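Local coordinates for uncharacterized ATP-binding protein MJECL15 (Methanocaldococcus jannaschii, PDB 3H92) that is of unknown function but probably binds ATP, and carries a C-terminal domain of helix-turn-helix type, at residues Y28-L42 and I54-L68. Residues are numbered along the deposited sequence; the frame is centred on the assembly and turned at random.
Sequences YEGINYDEVLEALKL and IKRKIRIFLIKENIL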
# COMPACT_ATOMS: atom_id res chain seq x y z
N TYR A 28 11.08 -9.80 4.20
CA TYR A 28 9.99 -10.17 5.11
C TYR A 28 9.39 -11.50 4.72
O TYR A 28 8.60 -11.60 3.77
CB TYR A 28 8.93 -9.09 5.23
CG TYR A 28 9.54 -7.79 5.65
CD1 TYR A 28 9.18 -6.61 5.01
CD2 TYR A 28 10.51 -7.73 6.63
CE1 TYR A 28 9.73 -5.41 5.37
CE2 TYR A 28 11.09 -6.54 6.99
CZ TYR A 28 10.69 -5.38 6.36
OH TYR A 28 11.24 -4.16 6.70
N GLU A 29 9.85 -12.51 5.48
CA GLU A 29 9.34 -13.88 5.44
C GLU A 29 7.87 -13.88 5.94
O GLU A 29 7.04 -14.70 5.48
CB GLU A 29 10.24 -14.84 6.29
CG GLU A 29 10.58 -16.24 5.61
CD GLU A 29 10.82 -17.47 6.60
OE1 GLU A 29 11.65 -18.36 6.25
OE2 GLU A 29 10.18 -17.57 7.69
N GLY A 30 7.54 -12.94 6.84
CA GLY A 30 6.17 -12.78 7.34
C GLY A 30 5.12 -12.26 6.37
O GLY A 30 3.92 -12.48 6.60
N ILE A 31 5.54 -11.56 5.32
CA ILE A 31 4.61 -10.90 4.39
C ILE A 31 4.81 -11.49 3.01
O ILE A 31 5.92 -11.45 2.48
CB ILE A 31 4.88 -9.38 4.32
CG1 ILE A 31 5.19 -8.79 5.70
CG2 ILE A 31 3.70 -8.66 3.78
CD1 ILE A 31 3.97 -8.47 6.50
N ASN A 32 3.75 -12.05 2.43
CA ASN A 32 3.82 -12.51 1.06
C ASN A 32 3.72 -11.30 0.17
O ASN A 32 2.74 -10.57 0.17
CB ASN A 32 2.74 -13.55 0.63
CG ASN A 32 2.83 -13.92 -0.91
OD1 ASN A 32 3.90 -14.34 -1.40
ND2 ASN A 32 1.72 -13.76 -1.66
N TYR A 33 4.79 -11.13 -0.58
CA TYR A 33 4.84 -10.23 -1.69
C TYR A 33 3.62 -10.22 -2.63
O TYR A 33 3.06 -9.18 -2.98
CB TYR A 33 6.07 -10.58 -2.49
CG TYR A 33 6.25 -9.70 -3.68
CD1 TYR A 33 5.63 -9.99 -4.88
CD2 TYR A 33 7.04 -8.56 -3.61
CE1 TYR A 33 5.81 -9.17 -6.00
CE2 TYR A 33 7.24 -7.75 -4.70
CZ TYR A 33 6.62 -8.05 -5.89
OH TYR A 33 6.80 -7.24 -6.99
N ASP A 34 3.25 -11.40 -3.08
CA ASP A 34 2.19 -11.50 -4.07
C ASP A 34 0.80 -11.05 -3.52
O ASP A 34 -0.03 -10.55 -4.28
CB ASP A 34 2.20 -12.94 -4.70
CG ASP A 34 3.04 -13.03 -6.04
OD1 ASP A 34 3.42 -11.94 -6.60
OD2 ASP A 34 3.25 -14.19 -6.55
N GLU A 35 0.61 -11.20 -2.21
CA GLU A 35 -0.58 -10.75 -1.47
C GLU A 35 -0.54 -9.27 -1.18
O GLU A 35 -1.57 -8.62 -1.14
CB GLU A 35 -0.64 -11.38 -0.09
CG GLU A 35 -1.10 -12.80 0.01
CD GLU A 35 -1.09 -13.28 1.48
OE1 GLU A 35 0.04 -13.43 2.07
OE2 GLU A 35 -2.20 -13.49 2.06
N VAL A 36 0.67 -8.76 -0.91
CA VAL A 36 0.87 -7.32 -0.88
C VAL A 36 0.53 -6.71 -2.23
O VAL A 36 -0.22 -5.75 -2.24
CB VAL A 36 2.29 -6.93 -0.39
CG1 VAL A 36 2.56 -5.43 -0.60
CG2 VAL A 36 2.44 -7.30 1.07
N LEU A 37 1.00 -7.29 -3.35
CA LEU A 37 0.65 -6.74 -4.69
C LEU A 37 -0.83 -6.72 -4.87
O LEU A 37 -1.38 -5.73 -5.35
CB LEU A 37 1.20 -7.49 -5.91
CG LEU A 37 2.61 -7.30 -6.47
CD1 LEU A 37 2.76 -8.10 -7.81
CD2 LEU A 37 3.02 -5.81 -6.62
N GLU A 38 -1.47 -7.84 -4.55
CA GLU A 38 -2.90 -7.97 -4.81
C GLU A 38 -3.68 -6.97 -3.96
O GLU A 38 -4.55 -6.27 -4.49
CB GLU A 38 -3.41 -9.41 -4.67
CG GLU A 38 -3.14 -10.29 -5.93
CD GLU A 38 -3.36 -9.54 -7.30
OE1 GLU A 38 -4.50 -9.08 -7.55
OE2 GLU A 38 -2.37 -9.36 -8.09
N ALA A 39 -3.28 -6.82 -2.70
CA ALA A 39 -3.80 -5.75 -1.85
C ALA A 39 -3.71 -4.39 -2.53
O ALA A 39 -4.70 -3.76 -2.75
CB ALA A 39 -3.10 -5.73 -0.52
N LEU A 40 -2.51 -3.95 -2.87
CA LEU A 40 -2.32 -2.58 -3.36
C LEU A 40 -3.03 -2.34 -4.67
O LEU A 40 -3.46 -1.22 -4.97
CB LEU A 40 -0.82 -2.28 -3.50
CG LEU A 40 -0.10 -2.15 -2.13
CD1 LEU A 40 1.38 -1.92 -2.27
CD2 LEU A 40 -0.68 -1.02 -1.35
N LYS A 41 -3.17 -3.38 -5.44
CA LYS A 41 -3.80 -3.23 -6.74
C LYS A 41 -5.25 -2.84 -6.62
O LYS A 41 -5.83 -2.20 -7.52
CB LYS A 41 -3.72 -4.53 -7.55
CG LYS A 41 -2.38 -4.76 -8.17
CD LYS A 41 -2.28 -6.15 -8.76
CE LYS A 41 -3.08 -6.29 -10.05
NZ LYS A 41 -2.94 -7.72 -10.54
N LEU A 42 -5.85 -3.25 -5.51
CA LEU A 42 -7.27 -2.88 -5.27
C LEU A 42 -7.49 -1.38 -5.37
O LEU A 42 -8.59 -0.90 -5.64
CB LEU A 42 -7.72 -3.33 -3.89
CG LEU A 42 -7.83 -4.83 -3.69
CD1 LEU A 42 -8.40 -5.10 -2.28
CD2 LEU A 42 -8.69 -5.50 -4.83
N ILE A 54 -8.96 -6.26 2.77
CA ILE A 54 -7.56 -6.68 2.83
C ILE A 54 -7.28 -7.43 4.10
O ILE A 54 -7.78 -7.07 5.18
CB ILE A 54 -6.62 -5.45 2.72
CG1 ILE A 54 -6.59 -4.95 1.27
CG2 ILE A 54 -5.19 -5.76 3.17
CD1 ILE A 54 -6.41 -3.45 1.17
N LYS A 55 -6.45 -8.46 3.98
CA LYS A 55 -6.04 -9.22 5.12
C LYS A 55 -5.38 -8.35 6.19
O LYS A 55 -4.62 -7.39 5.91
CB LYS A 55 -5.14 -10.38 4.68
CG LYS A 55 -5.93 -11.62 4.13
CD LYS A 55 -5.30 -13.01 4.53
CE LYS A 55 -6.40 -14.08 5.02
NZ LYS A 55 -5.86 -15.41 5.58
N ARG A 56 -5.73 -8.65 7.43
CA ARG A 56 -5.29 -7.87 8.58
C ARG A 56 -3.78 -7.72 8.63
O ARG A 56 -3.27 -6.62 8.73
CB ARG A 56 -5.78 -8.55 9.86
CG ARG A 56 -5.19 -8.07 11.16
CD ARG A 56 -5.04 -9.27 12.19
NE ARG A 56 -4.41 -10.46 11.60
CZ ARG A 56 -4.14 -11.60 12.25
NH1 ARG A 56 -4.44 -11.75 13.54
NH2 ARG A 56 -3.57 -12.63 11.59
N LYS A 57 -3.06 -8.83 8.55
CA LYS A 57 -1.63 -8.76 8.67
C LYS A 57 -1.10 -7.75 7.65
O LYS A 57 -0.19 -6.97 7.94
CB LYS A 57 -1.03 -10.14 8.41
CG LYS A 57 -0.72 -10.99 9.64
CD LYS A 57 0.21 -12.25 9.28
CE LYS A 57 -0.10 -13.51 10.19
NZ LYS A 57 0.56 -14.82 9.79
N ILE A 58 -1.68 -7.75 6.46
CA ILE A 58 -1.19 -6.94 5.36
C ILE A 58 -1.56 -5.52 5.62
O ILE A 58 -0.71 -4.64 5.48
CB ILE A 58 -1.71 -7.43 4.02
CG1 ILE A 58 -1.15 -8.83 3.78
CG2 ILE A 58 -1.28 -6.56 2.89
CD1 ILE A 58 -1.18 -9.21 2.31
N ARG A 59 -2.80 -5.27 6.02
CA ARG A 59 -3.19 -3.89 6.32
C ARG A 59 -2.32 -3.31 7.41
O ARG A 59 -1.88 -2.19 7.30
CB ARG A 59 -4.68 -3.72 6.69
CG ARG A 59 -4.99 -3.86 8.17
CD ARG A 59 -6.30 -3.32 8.54
NE ARG A 59 -7.06 -4.26 9.36
CZ ARG A 59 -7.97 -5.13 8.90
NH1 ARG A 59 -8.61 -5.88 9.79
NH2 ARG A 59 -8.27 -5.30 7.58
N ILE A 60 -2.11 -4.07 8.46
CA ILE A 60 -1.33 -3.61 9.55
C ILE A 60 0.06 -3.18 9.07
O ILE A 60 0.56 -2.12 9.43
CB ILE A 60 -1.21 -4.73 10.57
CG1 ILE A 60 -2.47 -4.81 11.40
CG2 ILE A 60 -0.07 -4.47 11.52
CD1 ILE A 60 -2.37 -5.86 12.50
N PHE A 61 0.64 -3.99 8.21
CA PHE A 61 1.96 -3.73 7.67
C PHE A 61 2.03 -2.49 6.81
O PHE A 61 2.90 -1.63 6.93
CB PHE A 61 2.39 -4.97 6.87
CG PHE A 61 3.68 -4.80 6.16
CD1 PHE A 61 4.87 -4.89 6.85
CD2 PHE A 61 3.71 -4.49 4.80
CE1 PHE A 61 6.10 -4.70 6.20
CE2 PHE A 61 4.90 -4.27 4.15
CZ PHE A 61 6.10 -4.38 4.85
N LEU A 62 1.10 -2.38 5.89
CA LEU A 62 1.03 -1.25 4.99
C LEU A 62 0.71 0.05 5.66
O LEU A 62 1.06 1.10 5.17
CB LEU A 62 -0.02 -1.54 3.93
CG LEU A 62 0.36 -2.69 2.99
CD1 LEU A 62 -0.78 -2.89 1.98
CD2 LEU A 62 1.69 -2.39 2.29
N ILE A 63 0.01 -0.02 6.77
CA ILE A 63 -0.26 1.15 7.59
C ILE A 63 1.04 1.53 8.29
O ILE A 63 1.46 2.70 8.26
CB ILE A 63 -1.37 0.84 8.66
CG1 ILE A 63 -2.77 0.85 8.04
CG2 ILE A 63 -1.33 1.81 9.89
CD1 ILE A 63 -3.82 0.26 8.89
N LYS A 64 1.65 0.55 8.98
CA LYS A 64 2.92 0.74 9.66
C LYS A 64 3.97 1.36 8.72
O LYS A 64 4.74 2.21 9.11
CB LYS A 64 3.41 -0.59 10.26
CG LYS A 64 4.94 -0.75 10.51
CD LYS A 64 5.42 -2.29 10.78
CE LYS A 64 6.60 -2.82 9.82
NZ LYS A 64 7.40 -4.04 10.25
N GLU A 65 3.95 0.97 7.47
CA GLU A 65 4.93 1.41 6.51
C GLU A 65 4.51 2.62 5.73
O GLU A 65 5.08 2.95 4.71
CB GLU A 65 5.19 0.24 5.58
CG GLU A 65 5.74 -0.94 6.33
CD GLU A 65 7.19 -0.72 6.79
OE1 GLU A 65 7.86 0.29 6.40
OE2 GLU A 65 7.66 -1.59 7.57
N ASN A 66 3.50 3.30 6.23
CA ASN A 66 2.98 4.57 5.67
C ASN A 66 2.57 4.58 4.22
O ASN A 66 2.71 5.59 3.52
CB ASN A 66 3.94 5.73 5.95
CG ASN A 66 4.13 5.98 7.44
OD1 ASN A 66 5.27 5.96 7.93
ND2 ASN A 66 3.03 6.17 8.17
N ILE A 67 1.98 3.48 3.78
CA ILE A 67 1.47 3.36 2.41
C ILE A 67 -0.04 3.61 2.48
O ILE A 67 -0.61 4.28 1.61
CB ILE A 67 1.79 2.00 1.85
CG1 ILE A 67 3.31 1.80 1.74
CG2 ILE A 67 1.13 1.76 0.47
CD1 ILE A 67 4.06 2.80 0.77
N LEU A 68 -0.68 3.06 3.53
CA LEU A 68 -2.13 3.18 3.65
C LEU A 68 -2.48 3.92 4.92
O LEU A 68 -1.77 3.81 5.90
CB LEU A 68 -2.79 1.84 3.68
CG LEU A 68 -2.71 0.96 2.42
CD1 LEU A 68 -3.49 -0.31 2.64
CD2 LEU A 68 -3.24 1.66 1.15
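Phe61 is approached by two residues of the loop 28-32. Ile31 lies over one face of its ring, CG1 4.2 Å from the centroid, a CH-pi contact, while the tip CD1 reaches Phe61 CG at 3.7 Å. Tyr28 comes to the ring edge, its CE1 3.8 Å from Phe61 CE1, the two ring planes inclined at 71°. Glu65 CG covers the face opposite Ile31, and Leu20 and Val24 of helix 8-27 also pack against Phe61. With CG anti to the backbone N (chi1 175°), Phe61 is swung between these groups; an alanine here would probably open a gap beneath Ile31 and leave the Tyr28 ring without its aromatic neighbour. Farther along helix 33-45, Glu35 CB meets CD1 of Ile58 from helix 56-64, and Ala39 CB meets Ile58 CG2 at 4.0 Å. The small Ala39 side chain also touches Ile54 CG1, at the point where the backbones come close. Leu40 sends CD2 to Leu62 CD1 and to Ile67 CG2, both 3.8 Å away. A Schellman motif with Asn66 as its C-prime residue ends helix 56-64, Ile67 N bonding to Leu62 O and Asn66 N to Ile63 O; this turns Ile67 back toward Leu40. The axes of 33-42 and 56-64 cross at -75°, 10.4 Å apart at closest, and the steep apolar packing of consecutive helices, followed by a two-stranded antiparallel hairpin, is consistent with a winged helix-turn-helix fold.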